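PDB 4G68: ABC transporter from Caldanaerobius, which probably serves as the extracellular solute-binding component of an ABC transporter, capturing sugars released from xylan for import into the cell. Local coordinates for residues Y141-S155 with E314-S326. Sequence-based numbering, arbitrary orientation.
Sequences YNGKIYGIPFDQQAS and EYIGGTVGALMVS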
loop_
_atom_site.group_PDB
_atom_site.type_symbol
_atom_site.label_atom_id
_atom_site.label_comp_id
_atom_site.label_asym_id
_atom_site.label_seq_id
_atom_site.Cartn_x
_atom_site.Cartn_y
_atom_site.Cartn_z
ATOM N N TYR C 141 0.433 15.090 -13.509
ATOM C CA TYR C 141 1.329 16.107 -12.993
ATOM C C TYR C 141 1.340 17.280 -13.972
ATOM O O TYR C 141 1.579 17.103 -15.180
ATOM C CB TYR C 141 2.737 15.546 -12.865
ATOM C CG TYR C 141 2.871 14.306 -11.998
ATOM C CD1 TYR C 141 3.368 14.386 -10.693
ATOM C CD2 TYR C 141 2.514 13.055 -12.497
ATOM C CE1 TYR C 141 3.481 13.252 -9.908
ATOM C CE2 TYR C 141 2.658 11.920 -11.757
ATOM C CZ TYR C 141 3.119 12.004 -10.453
ATOM O OH TYR C 141 3.252 10.832 -9.752
ATOM N N ASN C 142 1.081 18.468 -13.436
ATOM C CA ASN C 142 0.985 19.666 -14.251
ATOM C C ASN C 142 -0.016 19.435 -15.401
ATOM O O ASN C 142 0.242 19.818 -16.528
ATOM C CB ASN C 142 2.367 19.998 -14.804
ATOM C CG ASN C 142 3.411 20.090 -13.715
ATOM O OD1 ASN C 142 3.371 21.004 -12.883
ATOM N ND2 ASN C 142 4.354 19.129 -13.697
ATOM N N GLY C 143 -1.161 18.826 -15.104
ATOM C CA GLY C 143 -2.266 18.753 -16.102
ATOM C C GLY C 143 -2.052 17.702 -17.186
ATOM O O GLY C 143 -2.835 17.600 -18.130
ATOM N N LYS C 144 -0.975 16.919 -17.064
ATOM C CA LYS C 144 -0.581 15.959 -18.080
ATOM C C LYS C 144 -0.479 14.596 -17.438
ATOM O O LYS C 144 -0.222 14.504 -16.229
ATOM C CB LYS C 144 0.769 16.374 -18.678
ATOM C CG LYS C 144 0.696 17.698 -19.441
ATOM C CD LYS C 144 2.066 18.240 -19.840
ATOM C CE LYS C 144 2.850 18.756 -18.635
ATOM N NZ LYS C 144 2.406 20.102 -18.169
ATOM N N ILE C 145 -0.665 13.540 -18.236
ATOM C CA ILE C 145 -0.675 12.195 -17.702
ATOM C C ILE C 145 0.693 11.565 -17.964
ATOM O O ILE C 145 1.207 11.623 -19.107
ATOM C CB ILE C 145 -1.698 11.288 -18.403
ATOM C CG1 ILE C 145 -3.102 11.899 -18.393
ATOM C CG2 ILE C 145 -1.613 9.851 -17.849
ATOM C CD1 ILE C 145 -3.876 11.656 -17.163
ATOM N N TYR C 146 1.244 10.923 -16.929
ATOM C CA TYR C 146 2.556 10.242 -17.009
ATOM C C TYR C 146 2.614 8.729 -16.671
ATOM O O TYR C 146 3.723 8.164 -16.559
ATOM C CB TYR C 146 3.586 10.963 -16.102
ATOM C CG TYR C 146 3.980 12.299 -16.661
ATOM C CD1 TYR C 146 4.995 12.396 -17.617
ATOM C CD2 TYR C 146 3.293 13.448 -16.295
ATOM C CE1 TYR C 146 5.336 13.622 -18.152
ATOM C CE2 TYR C 146 3.631 14.680 -16.812
ATOM C CZ TYR C 146 4.656 14.769 -17.729
ATOM O OH TYR C 146 5.021 15.996 -18.266
ATOM N N GLY C 147 1.463 8.068 -16.552
ATOM C CA GLY C 147 1.450 6.665 -16.178
ATOM C C GLY C 147 0.089 6.041 -16.480
ATOM O O GLY C 147 -0.891 6.758 -16.655
ATOM N N ILE C 148 0.065 4.713 -16.558
ATOM C CA ILE C 148 -1.167 3.944 -16.738
ATOM C C ILE C 148 -1.445 3.313 -15.354
ATOM O O ILE C 148 -0.693 2.451 -14.913
ATOM C CB ILE C 148 -0.976 2.813 -17.818
ATOM C CG1 ILE C 148 -0.612 3.391 -19.224
ATOM C CG2 ILE C 148 -2.190 1.907 -17.895
ATOM C CD1 ILE C 148 -1.483 4.539 -19.729
ATOM N N PRO C 149 -2.519 3.746 -14.659
ATOM C CA PRO C 149 -2.799 3.190 -13.333
ATOM C C PRO C 149 -3.176 1.720 -13.474
ATOM O O PRO C 149 -3.690 1.316 -14.553
ATOM C CB PRO C 149 -3.994 4.044 -12.829
ATOM C CG PRO C 149 -4.033 5.217 -13.746
ATOM C CD PRO C 149 -3.551 4.701 -15.063
ATOM N N PHE C 150 -2.917 0.908 -12.439
ATOM C CA PHE C 150 -3.417 -0.485 -12.488
ATOM C C PHE C 150 -4.046 -0.998 -11.183
ATOM O O PHE C 150 -4.863 -1.910 -11.224
ATOM C CB PHE C 150 -2.361 -1.456 -12.997
ATOM C CG PHE C 150 -1.292 -1.795 -11.979
ATOM C CD1 PHE C 150 -1.454 -2.876 -11.109
ATOM C CD2 PHE C 150 -0.104 -1.052 -11.919
ATOM C CE1 PHE C 150 -0.480 -3.178 -10.144
ATOM C CE2 PHE C 150 0.891 -1.376 -10.990
ATOM C CZ PHE C 150 0.697 -2.436 -10.102
ATOM N N ASP C 151 -3.671 -0.411 -10.048
ATOM C CA ASP C 151 -4.312 -0.796 -8.784
ATOM C C ASP C 151 -4.458 0.300 -7.719
ATOM O O ASP C 151 -3.920 1.397 -7.846
ATOM C CB ASP C 151 -3.774 -2.161 -8.252
ATOM C CG ASP C 151 -2.412 -2.080 -7.508
ATOM O OD1 ASP C 151 -1.942 -0.999 -7.129
ATOM O OD2 ASP C 151 -1.834 -3.174 -7.246
ATOM N N GLN C 152 -5.280 0.020 -6.722
ATOM C CA GLN C 152 -5.569 0.972 -5.700
ATOM C C GLN C 152 -5.324 0.303 -4.391
ATOM O O GLN C 152 -5.504 -0.896 -4.267
ATOM C CB GLN C 152 -6.988 1.551 -5.747
ATOM C CG GLN C 152 -8.068 0.754 -6.430
ATOM C CD GLN C 152 -9.439 1.460 -6.381
ATOM O OE1 GLN C 152 -9.920 1.880 -5.309
ATOM N NE2 GLN C 152 -10.064 1.607 -7.563
ATOM N N GLN C 153 -4.857 1.091 -3.421
ATOM C CA GLN C 153 -4.658 0.558 -2.068
ATOM C C GLN C 153 -5.750 1.036 -1.123
ATOM O O GLN C 153 -6.466 2.052 -1.392
ATOM C CB GLN C 153 -3.258 1.035 -1.518
ATOM C CG GLN C 153 -2.025 0.551 -2.386
ATOM C CD GLN C 153 -0.630 0.991 -1.841
ATOM O OE1 GLN C 153 -0.532 1.717 -0.873
ATOM N NE2 GLN C 153 0.438 0.575 -2.493
ATOM N N ALA C 154 -5.885 0.316 0.000
ATOM C CA ALA C 154 -6.798 0.712 1.052
ATOM C C ALA C 154 -6.248 0.093 2.329
ATOM O O ALA C 154 -5.675 -1.017 2.285
ATOM C CB ALA C 154 -8.202 0.181 0.738
ATOM N N SER C 155 -6.407 0.811 3.441
ATOM C CA SER C 155 -5.968 0.260 4.768
ATOM C C SER C 155 -6.941 -0.782 5.295
ATOM O O SER C 155 -8.168 -0.522 5.313
ATOM C CB SER C 155 -5.792 1.378 5.808
ATOM O OG SER C 155 -6.880 2.341 5.764
ATOM N N GLU C 314 -12.957 7.277 6.461
ATOM C CA GLU C 314 -11.733 7.678 5.747
ATOM C C GLU C 314 -10.708 6.564 5.849
ATOM O O GLU C 314 -10.573 5.913 6.892
ATOM C CB GLU C 314 -11.130 8.988 6.305
ATOM C CG GLU C 314 -12.096 10.164 6.516
ATOM C CD GLU C 314 -11.449 11.381 7.185
ATOM O OE1 GLU C 314 -10.422 11.232 7.853
ATOM O OE2 GLU C 314 -11.929 12.535 7.007
ATOM N N TYR C 315 -9.943 6.379 4.772
ATOM C CA TYR C 315 -8.917 5.351 4.754
ATOM C C TYR C 315 -7.594 5.832 4.194
ATOM O O TYR C 315 -7.549 6.837 3.468
ATOM C CB TYR C 315 -9.437 4.099 4.050
ATOM C CG TYR C 315 -9.709 4.225 2.578
ATOM C CD1 TYR C 315 -10.959 4.633 2.094
ATOM C CD2 TYR C 315 -8.719 3.858 1.655
ATOM C CE1 TYR C 315 -11.222 4.712 0.718
ATOM C CE2 TYR C 315 -8.941 3.962 0.276
ATOM C CZ TYR C 315 -10.184 4.386 -0.198
ATOM O OH TYR C 315 -10.390 4.423 -1.554
ATOM N N ILE C 316 -6.516 5.184 4.630
ATOM C CA ILE C 316 -5.220 5.391 4.016
ATOM C C ILE C 316 -5.207 4.489 2.776
ATOM O O ILE C 316 -5.473 3.273 2.849
ATOM C CB ILE C 316 -4.076 5.017 5.003
ATOM C CG1 ILE C 316 -4.103 5.919 6.250
ATOM C CG2 ILE C 316 -2.697 4.947 4.305
ATOM C CD1 ILE C 316 -3.514 7.301 6.022
ATOM N N GLY C 317 -4.894 5.063 1.624
ATOM C CA GLY C 317 -4.717 4.262 0.396
ATOM C C GLY C 317 -5.091 5.206 -0.800
ATOM O O GLY C 317 -4.854 6.427 -0.755
ATOM N N GLY C 318 -5.696 4.688 -1.881
ATOM C CA GLY C 318 -5.948 5.544 -3.087
ATOM C C GLY C 318 -5.430 4.805 -4.318
ATOM O O GLY C 318 -4.862 3.714 -4.175
ATOM N N THR C 319 -5.623 5.381 -5.507
ATOM C CA THR C 319 -5.171 4.738 -6.752
ATOM C C THR C 319 -3.713 5.131 -6.990
ATOM O O THR C 319 -3.404 6.186 -7.522
ATOM C CB THR C 319 -6.045 5.089 -7.959
ATOM O OG1 THR C 319 -7.398 4.745 -7.669
ATOM C CG2 THR C 319 -5.541 4.340 -9.242
ATOM N N VAL C 320 -2.803 4.244 -6.616
ATOM C CA VAL C 320 -1.421 4.650 -6.580
ATOM C C VAL C 320 -0.540 3.678 -7.321
ATOM O O VAL C 320 0.595 4.040 -7.624
ATOM C CB VAL C 320 -0.888 4.758 -5.122
ATOM C CG1 VAL C 320 -1.470 5.998 -4.394
ATOM C CG2 VAL C 320 -1.238 3.479 -4.354
ATOM N N GLY C 321 -1.016 2.441 -7.578
ATOM C CA GLY C 321 -0.178 1.484 -8.319
ATOM C C GLY C 321 -0.270 1.868 -9.800
ATOM O O GLY C 321 -1.349 2.015 -10.325
ATOM N N ALA C 322 0.866 2.113 -10.447
ATOM C CA ALA C 322 0.865 2.484 -11.883
ATOM C C ALA C 322 2.098 1.891 -12.591
ATOM O O ALA C 322 3.060 1.462 -11.923
ATOM C CB ALA C 322 0.786 3.989 -12.098
ATOM N N LEU C 323 2.003 1.830 -13.927
ATOM C CA LEU C 323 3.133 1.531 -14.823
ATOM C C LEU C 323 3.556 2.818 -15.537
ATOM O O LEU C 323 2.707 3.539 -16.040
ATOM C CB LEU C 323 2.769 0.455 -15.857
ATOM C CG LEU C 323 2.223 -0.870 -15.296
ATOM C CD1 LEU C 323 1.941 -1.879 -16.394
ATOM C CD2 LEU C 323 3.202 -1.453 -14.279
HETATM N N MSE C 324 4.871 3.083 -15.574
HETATM C CA MSE C 324 5.401 4.252 -16.330
HETATM C C MSE C 324 6.315 3.749 -17.433
HETATM O O MSE C 324 6.902 2.667 -17.332
HETATM C CB MSE C 324 6.065 5.198 -15.349
HETATM C CG MSE C 324 4.984 6.007 -14.632
HETATM SE SE MSE C 324 5.926 7.286 -13.453
HETATM C CE MSE C 324 4.293 8.243 -12.941
ATOM N N VAL C 325 6.392 4.539 -18.500
ATOM C CA VAL C 325 7.259 4.306 -19.637
ATOM C C VAL C 325 8.379 5.350 -19.552
ATOM O O VAL C 325 8.121 6.562 -19.460
ATOM C CB VAL C 325 6.472 4.494 -20.978
ATOM C CG1 VAL C 325 7.421 4.509 -22.181
ATOM C CG2 VAL C 325 5.400 3.385 -21.147
ATOM N N SER C 326 9.611 4.875 -19.639
ATOM C CA SER C 326 10.776 5.784 -19.617
ATOM C C SER C 326 10.827 6.741 -20.809
ATOM O O SER C 326 10.511 6.344 -21.921
ATOM C CB SER C 326 12.056 4.977 -19.543
ATOM O OG SER C 326 12.168 4.522 -18.209
#
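Ile148 and Leu323 form a hydrogen-bonded antiparallel pair, Ile148 N to Leu323 O and Leu323 N to Ile148 O both measuring 2.9 Å. Further along, Gln153 N gives a 2.7 Å bond to Gly318 O, and Gly318 N returns one to Gln153 O. Between these pairs the ladder slips at a classic beta bulge: Gly321 O takes a nearly straight bond from Phe150 N and a weak one from Asp151 N. Asp151 O in turn receives a bond from Gly321 N, lying above its carbonyl plane, and a weak one from Val320 N. Glycine suits position 321 because Asp151 OD1 sits 3.3 Å from Gly321 CA, where a side chain would clash. At the backbone angles of Gly317 and Gly318 a beta-carbon would be jammed against the preceding carbonyl oxygen. At the far end Ser155 OG accepts a hydrogen bond from Ile316 N (3.1 Å).

Side chains pack along both strands. With CG held between the backbone N and the carbonyl carbon (chi1 76°), the Phe150 ring lies beside the Gly321-Ala322 peptide, CE2 3.5 Å from Ala322 N and 4.0 Å from Leu323 CD2; Phe150 and Leu323 also pack on helix 332-353. The extended Gln153 side chain crosses that of Val320 at about a right angle, while the edge of the Tyr315 ring meets Gln153 O and its CD2 touches Ala154 CB. Met324, an extended selenomethionine, crosses the Tyr141 side chain, CE 4.2 Å from Tyr141 CE2.

Strands 144-160 and 317-325 thus form a bulged antiparallel pair within the mixed sheet, consistent with the strands linking the two lobes of bacterial extracellular solute-binding proteins.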